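Local coordinates for protein angiotensin-converting enzyme (Anopheles gambiae, PDB 6S1Y) that probably acts as a zinc-dependent peptidase of the angiotensin-converting enzyme family, clipping short peptides held in a deep, largely helical cleft, at residues K440-V445 with Y486-D491; A192-E197 with D491-R496. All coordinates share one frame; numbering follows the deposited sequence.

Interaction 1 of 2, residues K440-V445 with Y486-D491; sequences KYRWGV and YHVSAD. With KSN ((2~{S})-2-[[(4~{S})-4-azanyl-5-oxidanyl-5-oxidanylidene-pentanoyl]amino]pentanedioic acid), chain H.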
loop_
_atom_site.group_PDB
_atom_site.type_symbol
_atom_site.label_atom_id
_atom_site.label_comp_id
_atom_site.label_asym_id
_atom_site.label_seq_id
_atom_site.Cartn_x
_atom_site.Cartn_y
_atom_site.Cartn_z
ATOM N N LYS A 440 0.561 8.096 -11.531
ATOM C CA LYS A 440 0.362 8.901 -12.733
ATOM C C LYS A 440 1.105 10.217 -12.581
ATOM O O LYS A 440 1.793 10.658 -13.500
ATOM C CB LYS A 440 -1.126 9.125 -13.001
ATOM C CG LYS A 440 -1.454 9.751 -14.343
ATOM C CD LYS A 440 -2.930 10.196 -14.398
ATOM C CE LYS A 440 -3.339 10.798 -15.770
ATOM N NZ LYS A 440 -3.511 9.752 -16.804
ATOM N N TYR A 441 1.039 10.822 -11.395
ATOM C CA TYR A 441 1.805 12.036 -11.147
ATOM C C TYR A 441 3.301 11.769 -11.241
ATOM O O TYR A 441 4.036 12.512 -11.907
ATOM C CB TYR A 441 1.461 12.617 -9.782
ATOM C CG TYR A 441 2.294 13.811 -9.414
ATOM C CD1 TYR A 441 2.011 15.055 -9.935
ATOM C CD2 TYR A 441 3.371 13.698 -8.545
ATOM C CE1 TYR A 441 2.769 16.153 -9.607
ATOM C CE2 TYR A 441 4.129 14.801 -8.204
ATOM C CZ TYR A 441 3.820 16.024 -8.737
ATOM O OH TYR A 441 4.569 17.124 -8.393
ATOM N N ARG A 442 3.784 10.720 -10.569
ATOM C CA ARG A 442 5.229 10.509 -10.550
ATOM C C ARG A 442 5.740 10.085 -11.919
ATOM O O ARG A 442 6.827 10.503 -12.331
ATOM C CB ARG A 442 5.607 9.501 -9.460
ATOM C CG ARG A 442 5.502 10.125 -8.074
ATOM C CD ARG A 442 6.144 9.286 -6.949
ATOM N NE ARG A 442 5.431 8.045 -6.646
ATOM C CZ ARG A 442 5.778 7.182 -5.686
ATOM N NH1 ARG A 442 6.847 7.377 -4.904
ATOM N NH2 ARG A 442 5.047 6.103 -5.509
ATOM N N TRP A 443 4.971 9.284 -12.664
ATOM C CA TRP A 443 5.365 8.993 -14.041
ATOM C C TRP A 443 5.543 10.285 -14.832
ATOM O O TRP A 443 6.463 10.402 -15.652
ATOM C CB TRP A 443 4.332 8.125 -14.749
ATOM C CG TRP A 443 4.124 6.808 -14.154
ATOM C CD1 TRP A 443 4.976 6.138 -13.332
ATOM C CD2 TRP A 443 2.972 5.975 -14.309
ATOM N NE1 TRP A 443 4.426 4.928 -12.967
ATOM C CE2 TRP A 443 3.198 4.803 -13.547
ATOM C CE3 TRP A 443 1.768 6.097 -15.023
ATOM C CZ2 TRP A 443 2.268 3.770 -13.473
ATOM C CZ3 TRP A 443 0.833 5.064 -14.939
ATOM C CH2 TRP A 443 1.087 3.921 -14.173
ATOM N N GLY A 444 4.657 11.260 -14.603
ATOM C CA GLY A 444 4.730 12.504 -15.335
ATOM C C GLY A 444 5.966 13.308 -14.999
ATOM O O GLY A 444 6.571 13.924 -15.884
ATOM N N VAL A 445 6.351 13.337 -13.723
ATOM C CA VAL A 445 7.604 13.987 -13.345
ATOM C C VAL A 445 8.776 13.259 -13.981
ATOM O O VAL A 445 9.666 13.875 -14.581
ATOM C CB VAL A 445 7.743 14.045 -11.813
ATOM C CG1 VAL A 445 9.145 14.525 -11.403
ATOM C CG2 VAL A 445 6.671 14.954 -11.211
ATOM N N TYR A 486 4.220 9.271 2.651
ATOM C CA TYR A 486 5.403 8.485 2.976
ATOM C C TYR A 486 6.083 7.967 1.720
ATOM O O TYR A 486 7.281 8.170 1.522
ATOM C CB TYR A 486 5.049 7.289 3.905
ATOM C CG TYR A 486 6.256 6.373 4.130
ATOM C CD1 TYR A 486 7.300 6.754 4.958
ATOM C CD2 TYR A 486 6.371 5.163 3.463
ATOM C CE1 TYR A 486 8.417 5.942 5.146
ATOM C CE2 TYR A 486 7.502 4.335 3.649
ATOM C CZ TYR A 486 8.511 4.740 4.496
ATOM O OH TYR A 486 9.632 3.960 4.700
ATOM N N HIS A 487 5.319 7.284 0.858
ATOM C CA HIS A 487 5.921 6.564 -0.266
ATOM C C HIS A 487 6.603 7.491 -1.262
ATOM O O HIS A 487 7.449 7.032 -2.046
ATOM C CB HIS A 487 4.860 5.731 -0.982
ATOM C CG HIS A 487 4.180 4.749 -0.088
ATOM N ND1 HIS A 487 3.461 5.139 1.013
ATOM C CD2 HIS A 487 4.151 3.398 -0.105
ATOM C CE1 HIS A 487 2.998 4.068 1.629
ATOM N NE2 HIS A 487 3.406 2.998 0.971
ATOM N N VAL A 488 6.256 8.773 -1.262
ATOM C CA VAL A 488 6.945 9.718 -2.123
ATOM C C VAL A 488 8.301 10.082 -1.527
ATOM O O VAL A 488 9.329 10.008 -2.203
ATOM C CB VAL A 488 6.067 10.959 -2.352
ATOM C CG1 VAL A 488 6.818 12.008 -3.153
ATOM C CG2 VAL A 488 4.777 10.604 -3.098
ATOM N N SER A 489 8.319 10.448 -0.238
ATOM C CA SER A 489 9.569 10.737 0.451
ATOM C C SER A 489 10.507 9.535 0.498
ATOM O O SER A 489 11.728 9.723 0.579
ATOM C CB SER A 489 9.299 11.186 1.890
ATOM O OG SER A 489 8.982 12.554 1.990
ATOM N N ALA A 490 9.973 8.308 0.494
ATOM C CA ALA A 490 10.793 7.099 0.591
ATOM C C ALA A 490 10.996 6.395 -0.744
ATOM O O ALA A 490 11.546 5.289 -0.767
ATOM C CB ALA A 490 10.185 6.097 1.583
ATOM N N ASP A 491 10.536 6.975 -1.848
ATOM C CA ASP A 491 10.756 6.394 -3.171
ATOM C C ASP A 491 10.279 4.945 -3.225
ATOM O O ASP A 491 10.997 4.045 -3.664
ATOM C CB ASP A 491 12.233 6.493 -3.564
ATOM C CG ASP A 491 12.534 5.815 -4.887
ATOM O OD1 ASP A 491 11.679 5.893 -5.799
ATOM O OD2 ASP A 491 13.618 5.201 -5.017
HETATM C C10 KSN H . 7.866 -0.254 2.509
HETATM C C13 KSN H . 3.500 -1.775 2.989
HETATM C C17 KSN H . -0.670 3.261 2.797
HETATM C C02 KSN H . -1.037 1.776 2.693
HETATM C C03 KSN H . 0.140 0.791 2.748
HETATM C C04 KSN H . 1.433 1.292 3.372
HETATM C C05 KSN H . 1.920 0.503 4.615
HETATM C C07 KSN H . 4.043 -0.401 3.454
HETATM C C08 KSN H . 5.548 -0.387 3.689
HETATM C C09 KSN H . 6.361 -0.564 2.393
HETATM N N01 KSN H . -1.767 1.519 1.447
HETATM N N06 KSN H . 3.188 -0.240 4.638
HETATM O O11 KSN H . 8.289 0.448 3.480
HETATM O O12 KSN H . 8.699 -0.678 1.635
HETATM O O14 KSN H . 3.207 -2.629 3.871
HETATM O O15 KSN H . 3.309 -2.041 1.787
HETATM O O16 KSN H . 1.277 0.552 5.621
HETATM O O18 KSN H . -0.568 3.760 3.950
HETATM O O19 KSN H . -0.472 4.018 1.809
HETATM O O HOH W 1 8.934 9.418 -4.936
#
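Arg442 reaches across from helix 431-447 to the short helix 486-489, barely one turn long, where its guanidinium meets the backbone of His487 and the side chain of Val488. The CB of Arg442 points at the other segment. CG stands anti to the carbonyl carbon (chi1 -74°) and is still too far back to touch anything there. The next atom, CD, is the first to arrive, 4.3 Å from Val488 CG2. The chain bends about the CG-CD bond (chi3 -69°), which swings NE and the flat group round so that Val488 CG2 lies over one of its faces while its edge faces the helix end. Across this contact the polar atom is NH1: it gives a weak bond to His487 O, 2.9 Å away but bent to 129° at the hydrogen. In the guanidinium plane NH1 also donates to a water at 2.9 Å, and that water in turn donates to Val488 O at 2.8 Å. The stronger hold is on NH2, which bonds Val492 O and forms a salt bridge to Asp439.

The two carbonyls reached by NH1, one directly and one through water, are the acceptors of the Schellman motif that closes this helix. Asp491, with positive phi, is its C-prime residue, and Asp491 N returns to Val488 O at 3.3 Å. A positive group here would probably be favoured by the helix C-terminus. The imidazole of His487 leads the other way, into the ligand pocket, with CE1 3.5 Å from O19 of the bound glutamyl-glutamate.

Around this buried contact, Trp194 of helix 190-196 packs on Arg442 and Asp491, helix 455-467 lies against Tyr441 and Val445, and helix 100-119 backs Ser489 and Ala490.

Interaction 2 of 2, residues A192-E197 with D491-R496; sequences AVWLNE and DVEYLR. With KSN ((2~{S})-2-[[(4~{S})-4-azanyl-5-oxidanyl-5-oxidanylidene-pentanoyl]amino]pentanedioic acid), chain H.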
loop_
_atom_site.group_PDB
_atom_site.type_symbol
_atom_site.label_atom_id
_atom_site.label_comp_id
_atom_site.label_asym_id
_atom_site.label_seq_id
_atom_site.Cartn_x
_atom_site.Cartn_y
_atom_site.Cartn_z
ATOM N N ALA A 192 9.207 3.991 -16.953
ATOM C CA ALA A 192 9.332 2.728 -17.671
ATOM C C ALA A 192 9.930 1.673 -16.762
ATOM O O ALA A 192 9.545 0.506 -16.812
ATOM C CB ALA A 192 10.197 2.909 -18.933
ATOM N N VAL A 193 10.866 2.071 -15.908
ATOM C CA VAL A 193 11.450 1.122 -14.968
ATOM C C VAL A 193 10.370 0.522 -14.078
ATOM O O VAL A 193 10.269 -0.704 -13.936
ATOM C CB VAL A 193 12.544 1.799 -14.123
ATOM C CG1 VAL A 193 12.973 0.866 -12.971
ATOM C CG2 VAL A 193 13.720 2.180 -15.001
ATOM N N TRP A 194 9.560 1.385 -13.447
ATOM C CA TRP A 194 8.501 0.906 -12.560
ATOM C C TRP A 194 7.510 0.045 -13.325
ATOM O O TRP A 194 7.148 -1.050 -12.888
ATOM C CB TRP A 194 7.782 2.084 -11.893
ATOM C CG TRP A 194 8.503 2.701 -10.711
ATOM C CD1 TRP A 194 9.699 2.310 -10.176
ATOM C CD2 TRP A 194 8.072 3.833 -9.937
ATOM N NE1 TRP A 194 10.025 3.109 -9.109
ATOM C CE2 TRP A 194 9.047 4.054 -8.940
ATOM C CE3 TRP A 194 6.949 4.667 -9.979
ATOM C CZ2 TRP A 194 8.938 5.080 -8.004
ATOM C CZ3 TRP A 194 6.850 5.701 -9.049
ATOM C CH2 TRP A 194 7.840 5.898 -8.081
ATOM N N LEU A 195 7.070 0.519 -14.491
ATOM C CA LEU A 195 6.086 -0.251 -15.254
ATOM C C LEU A 195 6.668 -1.572 -15.748
ATOM O O LEU A 195 5.928 -2.545 -15.936
ATOM C CB LEU A 195 5.554 0.589 -16.417
ATOM C CG LEU A 195 4.440 1.554 -15.991
ATOM C CD1 LEU A 195 4.238 2.656 -17.042
ATOM C CD2 LEU A 195 3.132 0.812 -15.736
ATOM N N ASN A 196 7.987 -1.636 -15.937
ATOM C CA ASN A 196 8.599 -2.881 -16.383
ATOM C C ASN A 196 8.340 -4.037 -15.422
ATOM O O ASN A 196 8.219 -5.181 -15.862
ATOM C CB ASN A 196 10.101 -2.681 -16.566
ATOM C CG ASN A 196 10.813 -3.975 -16.857
ATOM O OD1 ASN A 196 10.519 -4.641 -17.846
ATOM N ND2 ASN A 196 11.748 -4.345 -15.992
ATOM N N GLU A 197 8.241 -3.761 -14.115
ATOM C CA GLU A 197 7.986 -4.802 -13.123
ATOM C C GLU A 197 6.689 -5.566 -13.362
ATOM O O GLU A 197 6.507 -6.628 -12.773
ATOM C CB GLU A 197 7.951 -4.190 -11.717
ATOM C CG GLU A 197 9.294 -3.627 -11.262
ATOM C CD GLU A 197 10.370 -4.711 -11.175
ATOM O OE1 GLU A 197 10.216 -5.642 -10.357
ATOM O OE2 GLU A 197 11.354 -4.643 -11.941
ATOM N N ASP A 491 10.536 6.975 -1.848
ATOM C CA ASP A 491 10.756 6.394 -3.171
ATOM C C ASP A 491 10.279 4.945 -3.225
ATOM O O ASP A 491 10.997 4.045 -3.664
ATOM C CB ASP A 491 12.233 6.493 -3.564
ATOM C CG ASP A 491 12.534 5.815 -4.887
ATOM O OD1 ASP A 491 11.679 5.893 -5.799
ATOM O OD2 ASP A 491 13.618 5.201 -5.017
ATOM N N VAL A 492 9.042 4.724 -2.792
ATOM C CA VAL A 492 8.386 3.430 -2.916
ATOM C C VAL A 492 7.321 3.564 -3.991
ATOM O O VAL A 492 6.412 4.393 -3.871
ATOM C CB VAL A 492 7.770 2.961 -1.587
ATOM C CG1 VAL A 492 7.043 1.666 -1.798
ATOM C CG2 VAL A 492 8.857 2.814 -0.508
ATOM N N GLU A 493 7.458 2.776 -5.056
ATOM C CA GLU A 493 6.441 2.691 -6.101
ATOM C C GLU A 493 5.065 2.467 -5.479
ATOM O O GLU A 493 4.934 1.741 -4.491
ATOM C CB GLU A 493 6.818 1.543 -7.047
ATOM C CG GLU A 493 6.021 1.473 -8.310
ATOM C CD GLU A 493 4.922 0.438 -8.238
ATOM O OE1 GLU A 493 4.512 0.067 -7.123
ATOM O OE2 GLU A 493 4.469 0.008 -9.315
ATOM N N TYR A 494 4.033 3.123 -6.037
ATOM C CA TYR A 494 2.698 3.040 -5.441
ATOM C C TYR A 494 1.684 2.301 -6.292
ATOM O O TYR A 494 0.633 1.906 -5.771
ATOM C CB TYR A 494 2.141 4.438 -5.127
ATOM C CG TYR A 494 1.221 4.481 -3.909
ATOM C CD1 TYR A 494 1.739 4.469 -2.624
ATOM C CD2 TYR A 494 -0.166 4.545 -4.051
ATOM C CE1 TYR A 494 0.914 4.516 -1.520
ATOM C CE2 TYR A 494 -0.991 4.598 -2.961
ATOM C CZ TYR A 494 -0.449 4.571 -1.697
ATOM O OH TYR A 494 -1.291 4.618 -0.630
ATOM N N LEU A 495 1.964 2.078 -7.575
ATOM C CA LEU A 495 1.024 1.325 -8.401
ATOM C C LEU A 495 0.796 -0.085 -7.860
ATOM O O LEU A 495 -0.268 -0.666 -8.092
ATOM C CB LEU A 495 1.514 1.264 -9.849
ATOM C CG LEU A 495 0.434 0.720 -10.796
ATOM C CD1 LEU A 495 -0.525 1.828 -11.181
ATOM C CD2 LEU A 495 1.048 0.084 -12.031
ATOM N N ARG A 496 1.768 -0.642 -7.134
ATOM C CA ARG A 496 1.552 -1.926 -6.459
ATOM C C ARG A 496 0.216 -1.961 -5.714
ATOM O O ARG A 496 -0.461 -3.000 -5.687
ATOM C CB ARG A 496 2.694 -2.207 -5.473
ATOM C CG ARG A 496 2.933 -1.101 -4.451
ATOM C CD ARG A 496 4.222 -1.327 -3.651
ATOM N NE ARG A 496 5.423 -1.264 -4.480
ATOM C CZ ARG A 496 6.651 -1.526 -4.027
ATOM N NH1 ARG A 496 6.820 -1.846 -2.764
ATOM N NH2 ARG A 496 7.707 -1.470 -4.842
HETATM C C10 KSN H . 7.866 -0.254 2.509
HETATM C C13 KSN H . 3.500 -1.775 2.989
HETATM C C17 KSN H . -0.670 3.261 2.797
HETATM C C02 KSN H . -1.037 1.776 2.693
HETATM C C03 KSN H . 0.140 0.791 2.748
HETATM C C04 KSN H . 1.433 1.292 3.372
HETATM C C05 KSN H . 1.920 0.503 4.615
HETATM C C07 KSN H . 4.043 -0.401 3.454
HETATM C C08 KSN H . 5.548 -0.387 3.689
HETATM C C09 KSN H . 6.361 -0.564 2.393
HETATM N N01 KSN H . -1.767 1.519 1.447
HETATM N N06 KSN H . 3.188 -0.240 4.638
HETATM O O11 KSN H . 8.289 0.448 3.480
HETATM O O12 KSN H . 8.699 -0.678 1.635
HETATM O O14 KSN H . 3.207 -2.629 3.871
HETATM O O15 KSN H . 3.309 -2.041 1.787
HETATM O O16 KSN H . 1.277 0.552 5.621
HETATM O O18 KSN H . -0.568 3.760 3.950
HETATM O O19 KSN H . -0.472 4.018 1.809
HETATM O O HOH W 2 11.826 3.131 -6.841
HETATM O O HOH W 3 6.689 -1.320 -10.275
#
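Trp194 lays one face of its indole against the aliphatic part of Glu493. The approach is a CH-pi contact: Glu493 CG sits 3.8 Å from the centroid of the five-membered ring and 24° off its normal. With CG of Glu493 anti to the backbone N (chi1 -169°), the methylenes cross the indole and the carboxylate stands nearly upright to it, the planes 83° apart. The other apolar touch is lighter, Leu195 CD2 to Leu495 CD2 at 4.3 Å.

At the edge of the indole, in its plane, Asp491 OD1 comes to 3.6 Å from Trp194 CZ2. The polar link is a water that accepts from Trp194 NE1 and donates to OD1; Tyr174 OH also bonds OD1, and Tyr95 OH bonds OD2.

The Glu493 carboxylate caps helix 495-514, which starts beside the zinc site (His357, His361, Glu385) of this gluzincin-type metallopeptidase. OE1 accepts from Arg496 N at 2.8 Å on its syn side and from Arg496 NE, as a salt bridge, on its anti side, the donors coming from opposite faces. OE2 is bonded to Tyr198 OH and, weakly, to a water that donates to Trp194 O. Beyond, Tyr494 OH donates to ligand O19 at 2.6 Å.

Overall arrangement
Asp491 belongs to both contacts: it ends the helix of interaction 1 and opens the loop of interaction 2, and the two centres lie about 9 Å apart. Arg442 stitches them together. Its NH2 is 2.7 Å from Val492 O, a probable hydrogen bond, and its CZ packs 3.4 Å from Trp194 CH2. The helix end is carried over as well, with Val492 N 2.9 Å from His487 O. Both interactions lie along the backbone 486-496, which carries His487 and Tyr494, rings edge-to-face, to ligand O19; Tyr494 hydrogen-bonds this oxygen, whereas His487 merely lies against it. The zinc ion lies about 7 Å from the His487 side chain and about 10 Å from that of Glu493.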